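Local coordinates for protein exopolyphosphatase (Cytophaga hutchinsonii, PDB 3MDQ) that probably hydrolyses inorganic polyphosphate, releasing orthophosphate from the chain ends, at residues V67-E71 with H72-H76; Q92-I95 with D96-K100; E116-F119 with R120-Q124; G302-Y305 with T306-G310. All blocks are in the same frame, centred on the assembly; numbering follows the deposited sequence.

Overall arrangement
All four contacts are local, and they differ according to where their helix lies in the fold. Contact 1 is a surface contact that ends helix 52-71, and its bonds are mainly those of a helix terminus. Contact 2, on helix 91-102, is partly buried, with a glutamine-aspartate pair on the exposed side and aliphatic packing beneath, some of it against helix 52-71. Contact 3 is the buried one and rests on the six-stranded sheet, whereas contacts 1 and 4 both pack against the five-stranded sheet. Contacts 3 and 4, with centres about 10 Å apart, touch through a salt bridge from Arg-120 to Asp-309 and through packing, joining helices 111-125 and 299-309.

Contact 1 of 4, residues V67-E71 with H72-H76; sequences VILDE and HAVVH
Leu-69 O takes two backbone N-H groups at the end of helix 52-71, and the two donors reach it from opposite faces of its carbonyl plane. Val-74 N comes in almost straight, 3.1 Å from Leu-69 O with an N-H...O angle of 169°, while His-72 N meets the same oxygen well above the plane. The Val-74 bond, together with that of 3.0 Å from Ala-73 N to Asp-70 O, makes a Schellman motif, a standard way of ending a helix; Ala-73 is its C-prime residue and has the positive phi (50°) that turns the chain away. The motif also brings Val-74 back over the last turn, where Leu-69 CD2 lies 3.9 Å from Val-74 CB. His-72 adds a side-chain bond of its own. With CG placed beside its backbone N (chi1 -70°), the imidazole runs alongside Ile-68, and His-72 ND1 donates to Ile-68 O at 3.0 Å. That oxygen lies in the ring plane, at the edge, and His-72 N gives it a further, weak bond. Ile-68 CG2 approaches the same part of the ring, 3.8 Å from His-72 ND1. A leucine in place of His-72 would probably deprive Ile-68 O of its straight side-chain donor, leaving it mainly the weak backbone bond among the groups of this turn. Beneath the turn, Ile-68, Leu-69 and Val-74 rest on strand 15-24, while Ile-68 and His-72 also touch strand 27-37; the chain then enters strand 76-81, where His-76 pairs through its backbone with Gly-7.

Contact 2 of 4, residues Q92-I95 with D96-K100; sequences QVLI and DRIKK
Helix 91-102 illustrates how side chains one turn apart pair along an amphipathic helix, and at its exposed side Gln-92 reaches forward to Asp-96. Gln-92 NE2 donates to Asp-96 OD1 at 2.9 Å, with the oxygen close to the amide plane but the nitrogen lying above the carboxylate plane, and the two flat groups are turned 56° apart. The bend at chi2 of Gln-92 (62°) folds its amide along the helix rather than outward. One step on, Arg-97 runs extended beside Val-93, and Val-93 CG1 sits over one face of the guanidinium, offset toward its rim, 3.4 Å from Arg-97 NE. Regular i to i+4 backbone bonds carry this spacing, among them Arg-97 N to Val-93 O at 3.0 Å. The buried side of the helix packs on strand 106-108, the outermost strand of the five-stranded sheet, through Ile-95 and Ile-98, and on helix 52-71 through Leu-94 and Ile-98. Arg-97 NH1 forms a salt bridge with Glu-52, so a serine at the arginine's position is likely to leave that carboxylate without its mate and uncover Val-93 CG1. On the inner side, Leu-94 CG and CD1 each lie 3.8 Å from Ile-98 CD1.

Contact 3 of 4, residues E116-F119 with R120-Q124; sequences ELIF and RGVQQ
Gln-123 packs against Phe-119 one helical turn earlier, and its side chain touches first the carbonyl and then the ring. Gln-123 CB is 3.5 Å from Phe-119 O, the oxygen that also accepts the backbone bond from Gln-123 N at 2.8 Å. Gln-123 CG comes closer still, 3.3 Å from Phe-119 O, and begins to meet the ring at CE2. Gln-123 CD then passes 3.8 Å from Phe-119 CD2, and at the tip Gln-123 NE2 lies 3.6 Å from Phe-119 CE2. The two side chains cross at about a right angle, with the amide plane inclined 48° to the ring. The meeting depends on Phe-119 holding CG anti to its own backbone N (chi1 -158°), while the extended glutamine brings its amide up to ring carbons CD2 and CE2. NE2 also donates to Asn-149 O, a hydrogen bond outside the turn that gives the amide nitrogen a polar partner. On another side of the helix, Arg-120 bends at chi2 and turns its guanidinium forward along the axis toward Gln-124. Arg-120 NH1 bonds to Gln-124 OE1 at 2.9 Å, in the amide's carbonyl plane and on a lone pair; NH2 meets the same oxygen from above that plane. Arg-120 NE is occupied by Asp-309. Ile-118 and Val-122 face strand 206-210, and Phe-119 reaches strand 143-148. A helix that follows the last strand of one sheet and lies against the other, as 111-125 does, is consistent with the two-domain architecture of the actin-like ATPase clan.

Contact 4 of 4, residues G302-Y305 with T306-G310; sequences GVLY and TMLDG
Thr-306 returns two donors to a single acceptor, Gly-302 O, one turn back in helix 299-309. Thr-306 OG1 gives a bond of 2.7 Å to Gly-302 O, and its backbone N another of 3.0 Å, the two arriving from opposite faces of the carbonyl plane. OG1 lies beside the backbone N (chi1 -63°), the position from which a buried threonine hydroxyl can satisfy itself within its own helix. Met-307 N to Val-303 O and Leu-308 N to Leu-304 O, both 2.9 Å, occupy the next two carbonyls. Asp-309 N closes on Tyr-305 O at 2.8 Å, and Gly-310 N on Met-307 O at 3.0 Å; Gly-310, with positive phi, ends the helix in a Schellman motif. The Asp-309 carboxylate is engaged in a salt bridge with Arg-120, and Tyr-305 OH is hydrogen-bonded to a glycerol, probably from the crystallisation liquor. Leu-308 CD1 lies 4.0 Å from both Leu-304 CD1 and Tyr-305 CD1, while the selenomethionine side chain of Met-307 lies alongside Val-303, its SE 4.0 Å from Val-303 CG1. Leu-304, Met-307 and Leu-308 cover Ile-6 of strand 5-11, Leu-304 and Leu-308 also reach strand 15-24, and Tyr-305 and Thr-306 face helix 111-125.

Contact 1 of 4, residues V67-E71 with H72-H76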
loop_
_atom_site.group_PDB
_atom_site.type_symbol
_atom_site.label_atom_id
_atom_site.label_comp_id
_atom_site.label_asym_id
_atom_site.label_seq_id
_atom_site.Cartn_x
_atom_site.Cartn_y
_atom_site.Cartn_z
ATOM N N VAL A 67 5.411 22.769 0.575
ATOM C CA VAL A 67 4.936 23.877 -0.244
ATOM C C VAL A 67 3.461 23.702 -0.590
ATOM O O VAL A 67 2.692 24.631 -0.518
ATOM C CB VAL A 67 5.742 24.047 -1.551
ATOM C CG1 VAL A 67 5.048 25.068 -2.470
ATOM C CG2 VAL A 67 7.182 24.483 -1.244
ATOM N N ILE A 68 3.087 22.503 -1.028
ATOM C CA ILE A 68 1.694 22.266 -1.445
ATOM C C ILE A 68 0.733 22.437 -0.255
ATOM O O ILE A 68 -0.330 23.031 -0.374
ATOM C CB ILE A 68 1.525 20.870 -2.087
ATOM C CG1 ILE A 68 2.346 20.745 -3.368
ATOM C CG2 ILE A 68 0.036 20.616 -2.355
ATOM C CD1 ILE A 68 2.568 19.352 -3.862
ATOM N N LEU A 69 1.127 21.948 0.909
ATOM C CA LEU A 69 0.322 22.145 2.127
ATOM C C LEU A 69 0.094 23.635 2.399
ATOM O O LEU A 69 -1.013 24.089 2.706
ATOM C CB LEU A 69 1.024 21.482 3.322
ATOM C CG LEU A 69 0.945 19.984 3.356
ATOM C CD1 LEU A 69 1.965 19.430 4.414
ATOM C CD2 LEU A 69 -0.477 19.492 3.716
ATOM N N ASP A 70 1.174 24.397 2.335
ATOM C CA ASP A 70 1.107 25.816 2.568
ATOM C C ASP A 70 0.266 26.540 1.519
ATOM O O ASP A 70 -0.491 27.474 1.843
ATOM C CB ASP A 70 2.528 26.421 2.625
ATOM C CG ASP A 70 3.296 25.980 3.875
ATOM O OD1 ASP A 70 2.609 25.788 4.927
ATOM O OD2 ASP A 70 4.537 25.809 3.801
ATOM N N GLU A 71 0.377 26.092 0.272
ATOM C CA GLU A 71 -0.400 26.697 -0.831
ATOM C C GLU A 71 -1.901 26.457 -0.661
ATOM O O GLU A 71 -2.696 27.133 -1.305
ATOM C CB GLU A 71 0.059 26.143 -2.176
ATOM C CG GLU A 71 1.289 26.806 -2.651
ATOM C CD GLU A 71 1.995 26.141 -3.834
ATOM O OE1 GLU A 71 1.694 24.975 -4.163
ATOM O OE2 GLU A 71 2.890 26.816 -4.389
ATOM N N HIS A 72 -2.286 25.496 0.196
ATOM C CA HIS A 72 -3.689 25.197 0.478
ATOM C C HIS A 72 -4.063 25.571 1.910
ATOM O O HIS A 72 -5.117 25.168 2.427
ATOM C CB HIS A 72 -3.987 23.725 0.150
ATOM C CG HIS A 72 -3.963 23.447 -1.311
ATOM N ND1 HIS A 72 -2.804 23.141 -1.988
ATOM C CD2 HIS A 72 -4.946 23.497 -2.250
ATOM C CE1 HIS A 72 -3.076 22.995 -3.276
ATOM N NE2 HIS A 72 -4.370 23.159 -3.450
ATOM N N ALA A 73 -3.211 26.364 2.563
ATOM C CA ALA A 73 -3.474 26.838 3.925
ATOM C C ALA A 73 -3.859 25.746 4.905
ATOM O O ALA A 73 -4.738 25.936 5.764
ATOM C CB ALA A 73 -4.553 27.937 3.901
ATOM N N VAL A 74 -3.168 24.615 4.828
ATOM C CA VAL A 74 -3.540 23.482 5.689
ATOM C C VAL A 74 -3.049 23.707 7.118
ATOM O O VAL A 74 -1.900 24.000 7.323
ATOM C CB VAL A 74 -3.028 22.151 5.103
ATOM C CG1 VAL A 74 -3.364 21.014 6.032
ATOM C CG2 VAL A 74 -3.631 21.944 3.731
ATOM N N VAL A 75 -3.947 23.559 8.082
ATOM C CA VAL A 75 -3.575 23.715 9.481
ATOM C C VAL A 75 -3.367 22.342 10.098
ATOM O O VAL A 75 -2.310 22.104 10.696
ATOM C CB VAL A 75 -4.607 24.552 10.275
ATOM N N HIS A 76 -4.313 21.421 9.887
ATOM C CA HIS A 76 -4.218 20.100 10.498
ATOM C C HIS A 76 -3.412 19.150 9.582
ATOM O O HIS A 76 -3.943 18.693 8.581
ATOM C CB HIS A 76 -5.614 19.498 10.732
ATOM C CG HIS A 76 -6.571 20.410 11.437
ATOM N ND1 HIS A 76 -6.176 21.300 12.416
ATOM C CD2 HIS A 76 -7.914 20.558 11.311
ATOM C CE1 HIS A 76 -7.232 21.966 12.853
ATOM N NE2 HIS A 76 -8.300 21.528 12.205
#

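Contact 2 of 4, residues Q92-I95 with D96-K100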
loop_
_atom_site.group_PDB
_atom_site.type_symbol
_atom_site.label_atom_id
_atom_site.label_comp_id
_atom_site.label_asym_id
_atom_site.label_seq_id
_atom_site.Cartn_x
_atom_site.Cartn_y
_atom_site.Cartn_z
ATOM N N GLN A 92 15.598 8.018 13.491
ATOM C CA GLN A 92 15.526 9.277 14.199
ATOM C C GLN A 92 16.340 10.348 13.475
ATOM O O GLN A 92 16.042 11.524 13.621
ATOM C CB GLN A 92 16.029 9.170 15.636
ATOM C CG GLN A 92 15.552 10.320 16.542
ATOM C CD GLN A 92 14.043 10.335 16.666
ATOM O OE1 GLN A 92 13.428 9.276 16.875
ATOM N NE2 GLN A 92 13.439 11.496 16.514
ATOM N N VAL A 93 17.389 9.963 12.749
ATOM C CA VAL A 93 18.118 10.955 11.957
ATOM C C VAL A 93 17.161 11.590 10.936
ATOM O O VAL A 93 17.113 12.819 10.787
ATOM C CB VAL A 93 19.316 10.306 11.203
ATOM C CG1 VAL A 93 19.929 11.266 10.185
ATOM C CG2 VAL A 93 20.390 9.807 12.225
ATOM N N LEU A 94 16.447 10.746 10.202
ATOM C CA LEU A 94 15.462 11.211 9.205
ATOM C C LEU A 94 14.344 12.047 9.841
ATOM O O LEU A 94 14.005 13.123 9.325
ATOM C CB LEU A 94 14.891 10.045 8.398
ATOM C CG LEU A 94 13.817 10.428 7.355
ATOM C CD1 LEU A 94 14.387 11.451 6.364
ATOM C CD2 LEU A 94 13.290 9.135 6.602
ATOM N N ILE A 95 13.791 11.577 10.960
ATOM C CA ILE A 95 12.710 12.267 11.643
ATOM C C ILE A 95 13.164 13.652 12.093
ATOM O O ILE A 95 12.464 14.627 11.906
ATOM C CB ILE A 95 12.226 11.409 12.818
ATOM C CG1 ILE A 95 11.521 10.158 12.280
ATOM C CG2 ILE A 95 11.264 12.189 13.756
ATOM C CD1 ILE A 95 11.197 9.137 13.356
ATOM N N ASP A 96 14.372 13.745 12.620
ATOM C CA ASP A 96 14.873 15.030 13.133
ATOM C C ASP A 96 15.180 15.990 11.966
ATOM O O ASP A 96 14.934 17.202 12.058
ATOM C CB ASP A 96 16.107 14.829 13.985
ATOM C CG ASP A 96 15.792 14.199 15.339
ATOM O OD1 ASP A 96 14.596 13.990 15.684
ATOM O OD2 ASP A 96 16.759 13.884 16.064
ATOM N N ARG A 97 15.704 15.444 10.866
ATOM C CA ARG A 97 15.962 16.274 9.664
ATOM C C ARG A 97 14.646 16.828 9.117
ATOM O O ARG A 97 14.579 17.988 8.731
ATOM C CB ARG A 97 16.759 15.521 8.594
ATOM C CG ARG A 97 18.206 15.218 8.970
ATOM C CD ARG A 97 18.941 14.445 7.871
ATOM N NE ARG A 97 20.291 14.005 8.240
ATOM C CZ ARG A 97 21.061 13.210 7.470
ATOM N NH1 ARG A 97 20.631 12.791 6.312
ATOM N NH2 ARG A 97 22.245 12.832 7.897
ATOM N N ILE A 98 13.593 16.015 9.102
ATOM C CA ILE A 98 12.283 16.459 8.645
ATOM C C ILE A 98 11.738 17.591 9.536
ATOM O O ILE A 98 11.186 18.586 9.057
ATOM C CB ILE A 98 11.265 15.284 8.532
ATOM C CG1 ILE A 98 11.743 14.334 7.436
ATOM C CG2 ILE A 98 9.833 15.825 8.295
ATOM C CD1 ILE A 98 11.018 12.953 7.406
ATOM N N LYS A 99 11.857 17.442 10.843
ATOM C CA LYS A 99 11.379 18.456 11.768
ATOM C C LYS A 99 12.129 19.777 11.529
ATOM O O LYS A 99 11.514 20.848 11.481
ATOM C CB LYS A 99 11.554 17.984 13.223
ATOM C CG LYS A 99 11.191 18.993 14.276
ATOM C CD LYS A 99 9.744 19.440 14.141
ATOM C CE LYS A 99 9.291 20.233 15.386
ATOM N NZ LYS A 99 7.866 20.592 15.249
ATOM N N LYS A 100 13.436 19.699 11.339
ATOM C CA LYS A 100 14.242 20.890 11.115
ATOM C C LYS A 100 13.872 21.569 9.806
ATOM O O LYS A 100 13.727 22.797 9.754
ATOM C CB LYS A 100 15.728 20.539 11.141
ATOM C CG LYS A 100 16.671 21.741 10.889
ATOM C CD LYS A 100 18.101 21.367 11.286
ATOM C CE LYS A 100 19.150 22.086 10.451
ATOM N NZ LYS A 100 20.442 21.335 10.480
#

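Contact 3 of 4, residues E116-F119 with R120-Q124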
loop_
_atom_site.group_PDB
_atom_site.type_symbol
_atom_site.label_atom_id
_atom_site.label_comp_id
_atom_site.label_asym_id
_atom_site.label_seq_id
_atom_site.Cartn_x
_atom_site.Cartn_y
_atom_site.Cartn_z
ATOM N N GLU A 116 -4.946 -1.461 10.933
ATOM C CA GLU A 116 -6.240 -0.911 11.389
ATOM C C GLU A 116 -6.639 0.307 10.573
ATOM O O GLU A 116 -7.812 0.488 10.187
ATOM C CB GLU A 116 -6.189 -0.587 12.876
ATOM C CG GLU A 116 -6.029 -1.809 13.728
ATOM C CD GLU A 116 -5.655 -1.493 15.152
ATOM O OE1 GLU A 116 -5.388 -0.331 15.508
ATOM O OE2 GLU A 116 -5.570 -2.465 15.924
ATOM N N LEU A 117 -5.683 1.213 10.368
ATOM C CA LEU A 117 -5.977 2.455 9.679
ATOM C C LEU A 117 -6.278 2.185 8.213
ATOM O O LEU A 117 -7.216 2.757 7.659
ATOM C CB LEU A 117 -4.818 3.441 9.843
ATOM C CG LEU A 117 -4.567 3.964 11.233
ATOM C CD1 LEU A 117 -3.177 4.612 11.289
ATOM C CD2 LEU A 117 -5.665 4.983 11.642
ATOM N N ILE A 118 -5.507 1.313 7.577
ATOM C CA ILE A 118 -5.803 0.905 6.200
ATOM C C ILE A 118 -7.252 0.403 6.110
ATOM O O ILE A 118 -8.006 0.794 5.198
ATOM C CB ILE A 118 -4.843 -0.166 5.696
ATOM C CG1 ILE A 118 -3.459 0.469 5.482
ATOM C CG2 ILE A 118 -5.387 -0.821 4.409
ATOM C CD1 ILE A 118 -2.312 -0.541 5.418
ATOM N N PHE A 119 -7.635 -0.473 7.029
ATOM C CA PHE A 119 -8.994 -1.045 6.954
ATOM C C PHE A 119 -10.086 0.007 7.128
ATOM O O PHE A 119 -11.154 -0.100 6.491
ATOM C CB PHE A 119 -9.199 -2.205 7.928
ATOM C CG PHE A 119 -10.323 -3.131 7.554
ATOM C CD1 PHE A 119 -10.227 -3.963 6.444
ATOM C CD2 PHE A 119 -11.469 -3.166 8.303
ATOM C CE1 PHE A 119 -11.239 -4.844 6.112
ATOM C CE2 PHE A 119 -12.493 -4.086 7.986
ATOM C CZ PHE A 119 -12.374 -4.887 6.918
ATOM N N ARG A 120 -9.839 1.043 7.935
ATOM C CA ARG A 120 -10.822 2.134 8.013
ATOM C C ARG A 120 -11.008 2.793 6.648
ATOM O O ARG A 120 -12.131 3.164 6.302
ATOM C CB ARG A 120 -10.403 3.181 9.052
ATOM C CG ARG A 120 -11.309 4.380 9.117
ATOM C CD ARG A 120 -12.683 4.001 9.682
ATOM N NE ARG A 120 -13.646 5.106 9.656
ATOM C CZ ARG A 120 -14.425 5.424 8.632
ATOM N NH1 ARG A 120 -14.367 4.782 7.477
ATOM N NH2 ARG A 120 -15.264 6.445 8.769
ATOM N N GLY A 121 -9.938 2.942 5.877
ATOM C CA GLY A 121 -10.066 3.467 4.515
ATOM C C GLY A 121 -10.836 2.524 3.596
ATOM O O GLY A 121 -11.739 2.952 2.851
ATOM N N VAL A 122 -10.527 1.238 3.690
ATOM C CA VAL A 122 -11.236 0.219 2.898
ATOM C C VAL A 122 -12.726 0.227 3.203
ATOM O O VAL A 122 -13.562 0.159 2.267
ATOM C CB VAL A 122 -10.609 -1.169 3.128
ATOM C CG1 VAL A 122 -11.466 -2.308 2.494
ATOM C CG2 VAL A 122 -9.177 -1.205 2.580
ATOM N N GLN A 123 -13.074 0.341 4.483
ATOM C CA GLN A 123 -14.481 0.387 4.911
ATOM C C GLN A 123 -15.201 1.569 4.241
ATOM O O GLN A 123 -16.394 1.471 3.902
ATOM C CB GLN A 123 -14.611 0.509 6.430
ATOM C CG GLN A 123 -14.320 -0.753 7.147
ATOM C CD GLN A 123 -14.262 -0.586 8.659
ATOM O OE1 GLN A 123 -13.774 0.430 9.153
ATOM N NE2 GLN A 123 -14.692 -1.628 9.400
ATOM N N GLN A 124 -14.523 2.711 4.094
ATOM C CA GLN A 124 -15.134 3.873 3.431
ATOM C C GLN A 124 -15.260 3.670 1.906
ATOM O O GLN A 124 -16.208 4.172 1.302
ATOM C CB GLN A 124 -14.322 5.141 3.707
ATOM C CG GLN A 124 -15.099 6.389 3.472
ATOM C CD GLN A 124 -16.203 6.589 4.531
ATOM O OE1 GLN A 124 -16.162 6.038 5.651
ATOM N NE2 GLN A 124 -17.200 7.416 4.174
#

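Contact 4 of 4, residues G302-Y305 with T306-G310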
loop_
_atom_site.group_PDB
_atom_site.type_symbol
_atom_site.label_atom_id
_atom_site.label_comp_id
_atom_site.label_asym_id
_atom_site.label_seq_id
_atom_site.Cartn_x
_atom_site.Cartn_y
_atom_site.Cartn_z
ATOM N N GLY A 302 -7.581 6.112 5.381
ATOM C CA GLY A 302 -7.898 5.632 6.700
ATOM C C GLY A 302 -7.527 6.578 7.803
ATOM O O GLY A 302 -8.248 6.697 8.790
ATOM N N VAL A 303 -6.387 7.240 7.653
ATOM C CA VAL A 303 -5.974 8.290 8.594
ATOM C C VAL A 303 -7.000 9.436 8.610
ATOM O O VAL A 303 -7.458 9.881 9.680
ATOM C CB VAL A 303 -4.543 8.776 8.272
ATOM C CG1 VAL A 303 -4.210 10.068 9.016
ATOM C CG2 VAL A 303 -3.517 7.676 8.570
ATOM N N LEU A 304 -7.356 9.928 7.415
ATOM C CA LEU A 304 -8.351 10.996 7.277
ATOM C C LEU A 304 -9.646 10.623 7.960
ATOM O O LEU A 304 -10.166 11.402 8.765
ATOM C CB LEU A 304 -8.587 11.302 5.808
ATOM C CG LEU A 304 -9.761 12.219 5.486
ATOM C CD1 LEU A 304 -9.556 13.636 6.027
ATOM C CD2 LEU A 304 -10.025 12.212 3.970
ATOM N N TYR A 305 -10.159 9.425 7.666
ATOM C CA TYR A 305 -11.490 9.097 8.186
ATOM C C TYR A 305 -11.458 8.786 9.687
ATOM O O TYR A 305 -12.428 9.045 10.391
ATOM C CB TYR A 305 -12.154 8.006 7.359
ATOM C CG TYR A 305 -12.729 8.565 6.082
ATOM C CD1 TYR A 305 -13.955 9.212 6.098
ATOM C CD2 TYR A 305 -12.049 8.512 4.883
ATOM C CE1 TYR A 305 -14.497 9.773 4.943
ATOM C CE2 TYR A 305 -12.590 9.123 3.713
ATOM C CZ TYR A 305 -13.807 9.723 3.773
ATOM O OH TYR A 305 -14.349 10.292 2.625
ATOM N N THR A 306 -10.332 8.297 10.181
ATOM C CA THR A 306 -10.123 8.115 11.620
ATOM C C THR A 306 -10.179 9.471 12.304
ATOM O O THR A 306 -10.853 9.653 13.317
ATOM C CB THR A 306 -8.811 7.343 11.904
ATOM O OG1 THR A 306 -8.937 6.042 11.342
ATOM C CG2 THR A 306 -8.535 7.207 13.378
HETATM N N MSE A 307 -9.525 10.466 11.697
HETATM C CA MSE A 307 -9.561 11.857 12.207
HETATM C C MSE A 307 -10.993 12.409 12.190
HETATM O O MSE A 307 -11.422 13.021 13.155
HETATM C CB MSE A 307 -8.625 12.764 11.399
HETATM C CG MSE A 307 -7.170 12.471 11.687
HETATM SE SE MSE A 307 -5.986 13.367 10.388
HETATM C CE MSE A 307 -6.233 15.193 11.133
ATOM N N LEU A 308 -11.704 12.226 11.091
ATOM C CA LEU A 308 -13.071 12.708 10.972
ATOM C C LEU A 308 -14.003 11.994 11.963
ATOM O O LEU A 308 -14.978 12.599 12.450
ATOM C CB LEU A 308 -13.603 12.552 9.536
ATOM C CG LEU A 308 -12.880 13.383 8.445
ATOM C CD1 LEU A 308 -13.423 13.096 7.057
ATOM C CD2 LEU A 308 -12.961 14.882 8.806
ATOM N N ASP A 309 -13.726 10.728 12.275
ATOM C CA ASP A 309 -14.492 9.979 13.290
ATOM C C ASP A 309 -14.273 10.585 14.685
ATOM O O ASP A 309 -15.077 10.324 15.634
ATOM C CB ASP A 309 -14.079 8.493 13.360
ATOM C CG ASP A 309 -14.540 7.648 12.169
ATOM O OD1 ASP A 309 -15.400 8.045 11.344
ATOM O OD2 ASP A 309 -14.018 6.496 12.036
ATOM N N GLY A 310 -13.201 11.361 14.861
ATOM C CA GLY A 310 -12.779 11.841 16.185
ATOM C C GLY A 310 -12.002 10.832 17.012
ATOM O O GLY A 310 -12.175 10.754 18.261
#